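PDB 6FRL: tryptophan halogenase superfamily from Brevundimonas sp. BAL3, which catalyses flavin-dependent halogenation, preferring bromination over chlorination, probably on aromatic substrates. Local coordinates for residues S156-F161 with R484-D489; V195-R198 with F203-A206. All coordinates share one frame; numbering follows the deposited sequence.

Interaction 1: residues S156-F161 with R484-D489; sequences SQLSVF and RANIAD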
loop_
_atom_site.group_PDB
_atom_site.type_symbol
_atom_site.label_atom_id
_atom_site.label_comp_id
_atom_site.label_asym_id
_atom_site.label_seq_id
_atom_site.Cartn_x
_atom_site.Cartn_y
_atom_site.Cartn_z
ATOM N N SER B 156 3.412 11.358 -21.024
ATOM C CA SER B 156 3.782 10.054 -20.450
ATOM C C SER B 156 4.555 10.200 -19.129
ATOM O O SER B 156 4.838 11.313 -18.692
ATOM C CB SER B 156 4.665 9.304 -21.446
ATOM O OG SER B 156 5.872 10.028 -21.653
ATOM N N GLN B 157 4.894 9.047 -18.526
ATOM C CA GLN B 157 5.766 8.947 -17.346
ATOM C C GLN B 157 7.066 9.818 -17.343
ATOM O O GLN B 157 7.483 10.279 -16.275
ATOM C CB GLN B 157 6.111 7.447 -17.081
ATOM C CG GLN B 157 7.009 7.145 -15.871
ATOM C CD GLN B 157 7.159 5.634 -15.548
ATOM O OE1 GLN B 157 6.338 4.802 -15.952
ATOM N NE2 GLN B 157 8.210 5.281 -14.816
ATOM N N LEU B 158 7.686 10.044 -18.506
ATOM C CA LEU B 158 8.931 10.834 -18.602
ATOM C C LEU B 158 8.817 12.295 -18.194
ATOM O O LEU B 158 9.817 12.913 -17.853
ATOM C CB LEU B 158 9.526 10.792 -20.031
ATOM C CG LEU B 158 10.805 9.993 -20.254
ATOM C CD1 LEU B 158 10.402 8.548 -20.461
ATOM C CD2 LEU B 158 11.562 10.520 -21.464
ATOM N N SER B 159 7.613 12.852 -18.258
ATOM C CA SER B 159 7.425 14.275 -17.941
ATOM C C SER B 159 6.885 14.504 -16.525
ATOM O O SER B 159 6.644 15.647 -16.155
ATOM C CB SER B 159 6.545 14.960 -19.012
ATOM O OG SER B 159 5.499 14.099 -19.430
ATOM N N VAL B 160 6.747 13.436 -15.731
ATOM C CA VAL B 160 6.178 13.537 -14.387
ATOM C C VAL B 160 7.286 13.772 -13.369
ATOM O O VAL B 160 8.178 12.950 -13.218
ATOM C CB VAL B 160 5.399 12.258 -13.964
ATOM C CG1 VAL B 160 4.713 12.467 -12.612
ATOM C CG2 VAL B 160 4.360 11.898 -15.016
ATOM N N PHE B 161 7.210 14.899 -12.673
ATOM C CA PHE B 161 8.069 15.196 -11.511
ATOM C C PHE B 161 7.223 16.002 -10.524
ATOM O O PHE B 161 6.176 16.542 -10.918
ATOM C CB PHE B 161 9.364 15.960 -11.905
ATOM C CG PHE B 161 9.120 17.316 -12.533
ATOM C CD1 PHE B 161 8.704 17.420 -13.848
ATOM C CD2 PHE B 161 9.331 18.492 -11.821
ATOM C CE1 PHE B 161 8.503 18.669 -14.441
ATOM C CE2 PHE B 161 9.099 19.744 -12.408
ATOM C CZ PHE B 161 8.694 19.823 -13.725
ATOM N N ARG B 484 16.873 9.969 -23.237
ATOM C CA ARG B 484 17.975 10.773 -22.729
ATOM C C ARG B 484 17.989 12.162 -23.377
ATOM O O ARG B 484 18.174 13.176 -22.715
ATOM C CB ARG B 484 19.275 9.980 -22.991
ATOM C CG ARG B 484 20.543 10.470 -22.346
ATOM C CD ARG B 484 21.588 9.357 -22.203
ATOM N NE ARG B 484 22.178 8.908 -23.475
ATOM C CZ ARG B 484 21.979 7.729 -24.068
ATOM N NH1 ARG B 484 21.146 6.802 -23.573
ATOM N NH2 ARG B 484 22.591 7.489 -25.223
ATOM N N ALA B 485 17.725 12.188 -24.673
ATOM C CA ALA B 485 17.627 13.421 -25.444
ATOM C C ALA B 485 16.330 14.207 -25.176
ATOM O O ALA B 485 16.403 15.421 -25.037
ATOM C CB ALA B 485 17.763 13.117 -26.931
ATOM N N ASN B 486 15.168 13.549 -25.111
ATOM C CA ASN B 486 13.894 14.250 -24.815
ATOM C C ASN B 486 14.011 15.092 -23.532
ATOM O O ASN B 486 13.614 16.259 -23.474
ATOM C CB ASN B 486 12.709 13.274 -24.642
ATOM C CG ASN B 486 12.271 12.610 -25.954
ATOM O OD1 ASN B 486 12.487 13.140 -27.047
ATOM N ND2 ASN B 486 11.652 11.422 -25.846
ATOM N N ILE B 487 14.567 14.471 -22.499
ATOM C CA ILE B 487 14.819 15.165 -21.228
ATOM C C ILE B 487 15.823 16.323 -21.379
ATOM O O ILE B 487 15.570 17.421 -20.896
ATOM C CB ILE B 487 15.244 14.173 -20.103
ATOM C CG1 ILE B 487 14.027 13.383 -19.653
ATOM C CG2 ILE B 487 15.864 14.913 -18.913
ATOM C CD1 ILE B 487 14.348 12.238 -18.727
ATOM N N ALA B 488 16.958 16.066 -22.030
ATOM C CA ALA B 488 18.052 17.064 -22.096
ATOM C C ALA B 488 17.564 18.313 -22.843
ATOM O O ALA B 488 17.781 19.404 -22.368
ATOM C CB ALA B 488 19.295 16.467 -22.725
ATOM N N ASP B 489 16.817 18.109 -23.932
ATOM C CA ASP B 489 16.216 19.173 -24.746
ATOM C C ASP B 489 15.047 19.932 -24.100
ATOM O O ASP B 489 14.888 21.151 -24.325
ATOM C CB ASP B 489 15.746 18.606 -26.112
ATOM C CG ASP B 489 16.907 18.195 -27.011
ATOM O OD1 ASP B 489 18.025 18.714 -26.837
ATOM O OD2 ASP B 489 16.696 17.354 -27.902
#
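A short 3-10 turn, residues 157-159 in the loop between helix 137-143 and strand 164-168, packs here against helix 473-492 near the C-terminal end of the chain. The join rests on a leucine laid against the helix: L158 points its side chain at the helix, and its CD2 reaches CG1 of I487 at 4.2 Å. The two side chains cross at about a right angle, so one methyl of L158 does the touching rather than a whole flank. In I487 the CG1 branch lies beside the backbone N (chi1 -74°), which turns it toward the loop, while the residue also rests on A140 of helix 137-143; a branched apolar side chain suits a site that meets both elements. On the neighbouring helix position, N486 meets the same methyl at the margin, with CB 4.4 Å from L158 CD2 and its amide ND2 nearly as close; a polar amide suits this exposed position. No hydrogen bond crosses between the two segments. Within the loop, the carbonyl of S156 takes two donors from S159: the backbone N at 3.2 Å and the hydroxyl OG at 3.0 Å, the latter tilted 17° from the carbonyl plane.

Interaction 2: residues V195-R198 with F203-A206; sequences VELR and FVRA
E196 and A206 form an antiparallel hydrogen-bonded pair whose exchange is uneven. The amide N of E196 gives a nearly straight bond (166°) to A206 O at 3.0 Å, whereas E196 O receives two donors: a short bond from R205 N at 2.8 Å, lying in the carbonyl plane, and a weak one from A206 N at 3.4 Å. Further along, R198 N donates to F203 O at 2.8 Å, and the same oxygen meets the CA of L197. V204 N, which has no acceptor on strand 192-197, bonds to the side-chain OD1 of N336. V195 CG1 touches V204 CG1 at 3.9 Å, beta-branched residues suited to extended chain; V195 also meets A234, and V204 meets V230, both of helix 229-234.

The charged ends find partners outside the pair: R205 NH2 forms a salt bridge with E214, E196 OE2 bonds to T208, and R198 NH1 pairs with D201 of the turn. The R198 chain runs extended beside F203, pointing the same way, with F203 CB 3.7 Å above the centre of the guanidinium and the two planes 27° apart. Replacing R198 by an alanine would probably cost D201 this salt bridge and leave F203 less covered on the side where the guanidinium lies. With R205 and A206 both facing E196, the arrangement is a classic beta bulge in an antiparallel beta hairpin.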
loop_
_atom_site.group_PDB
_atom_site.type_symbol
_atom_site.label_atom_id
_atom_site.label_comp_id
_atom_site.label_asym_id
_atom_site.label_seq_id
_atom_site.Cartn_x
_atom_site.Cartn_y
_atom_site.Cartn_z
ATOM N N VAL B 195 0.920 21.125 34.861
ATOM C CA VAL B 195 -0.122 20.320 34.239
ATOM C C VAL B 195 -0.874 19.565 35.329
ATOM O O VAL B 195 -0.258 18.888 36.131
ATOM C CB VAL B 195 0.490 19.298 33.252
ATOM C CG1 VAL B 195 -0.613 18.586 32.483
ATOM C CG2 VAL B 195 1.414 20.011 32.277
ATOM N N GLU B 196 -2.196 19.657 35.314
ATOM C CA GLU B 196 -3.070 19.063 36.301
ATOM C C GLU B 196 -3.791 17.841 35.723
ATOM O O GLU B 196 -4.402 17.915 34.642
ATOM C CB GLU B 196 -4.137 20.073 36.782
ATOM C CG GLU B 196 -3.664 21.520 37.003
ATOM C CD GLU B 196 -2.460 21.661 37.903
ATOM O OE1 GLU B 196 -2.316 20.821 38.820
ATOM O OE2 GLU B 196 -1.653 22.603 37.699
ATOM N N LEU B 197 -3.737 16.734 36.473
ATOM C CA LEU B 197 -4.275 15.458 36.034
ATOM C C LEU B 197 -5.523 15.134 36.838
ATOM O O LEU B 197 -5.614 15.475 37.990
ATOM C CB LEU B 197 -3.229 14.353 36.180
ATOM C CG LEU B 197 -1.848 14.673 35.596
ATOM C CD1 LEU B 197 -0.826 13.608 35.959
ATOM C CD2 LEU B 197 -1.934 14.867 34.084
ATOM N N ARG B 198 -6.488 14.498 36.198
ATOM C CA ARG B 198 -7.782 14.285 36.780
ATOM C C ARG B 198 -7.789 12.955 37.587
ATOM O O ARG B 198 -7.145 11.967 37.191
ATOM C CB ARG B 198 -8.863 14.453 35.715
ATOM C CG ARG B 198 -9.561 13.249 35.172
ATOM C CD ARG B 198 -10.410 13.754 33.979
ATOM N NE ARG B 198 -10.952 12.665 33.167
ATOM C CZ ARG B 198 -11.268 12.699 31.867
ATOM N NH1 ARG B 198 -11.727 11.587 31.297
ATOM N NH2 ARG B 198 -11.124 13.805 31.136
ATOM N N PHE B 203 -6.176 11.335 33.376
ATOM C CA PHE B 203 -6.209 12.075 32.110
ATOM C C PHE B 203 -5.808 13.513 32.407
ATOM O O PHE B 203 -5.846 13.926 33.567
ATOM C CB PHE B 203 -7.605 12.035 31.454
ATOM C CG PHE B 203 -7.864 10.808 30.601
ATOM C CD1 PHE B 203 -7.472 9.526 31.000
ATOM C CD2 PHE B 203 -8.573 10.925 29.419
ATOM C CE1 PHE B 203 -7.772 8.398 30.224
ATOM C CE2 PHE B 203 -8.869 9.803 28.642
ATOM C CZ PHE B 203 -8.467 8.538 29.039
ATOM N N VAL B 204 -5.397 14.270 31.387
ATOM C CA VAL B 204 -5.043 15.685 31.590
ATOM C C VAL B 204 -6.354 16.494 31.750
ATOM O O VAL B 204 -7.244 16.393 30.902
ATOM C CB VAL B 204 -4.217 16.246 30.421
ATOM C CG1 VAL B 204 -3.924 17.723 30.627
ATOM C CG2 VAL B 204 -2.905 15.500 30.280
ATOM N N ARG B 205 -6.475 17.237 32.864
ATOM C CA ARG B 205 -7.646 18.099 33.137
ATOM C C ARG B 205 -7.419 19.504 32.584
ATOM O O ARG B 205 -8.279 20.050 31.881
ATOM C CB ARG B 205 -7.971 18.157 34.651
ATOM C CG ARG B 205 -9.343 18.790 35.014
ATOM C CD ARG B 205 -9.599 18.919 36.532
ATOM N NE ARG B 205 -8.553 19.707 37.204
ATOM C CZ ARG B 205 -8.397 21.040 37.133
ATOM N NH1 ARG B 205 -7.365 21.617 37.751
ATOM N NH2 ARG B 205 -9.228 21.803 36.407
ATOM N N ALA B 206 -6.269 20.091 32.891
ATOM C CA ALA B 206 -6.042 21.509 32.552
ATOM C C ALA B 206 -4.610 21.918 32.695
ATOM O O ALA B 206 -3.848 21.244 33.393
ATOM C CB ALA B 206 -6.892 22.404 33.438
#

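How the interactions relate
The two contacts are independent parts of one chain: their centres lie 57 Å apart, on opposite sides of the chain's centre, and their nearest atoms are about 42 Å apart. They differ in reach along the sequence. Interaction 1 brings together segments separated by more than 300 residues and ties helix 473-492 to a loop of the main body; interaction 2, which falls between those segments in sequence, is local, joining adjacent strands of a hairpin. They differ in chemistry too, sparse apolar packing against a ladder of backbone bonds. With no ligand to mark the active site, neither contact can be assigned a catalytic role.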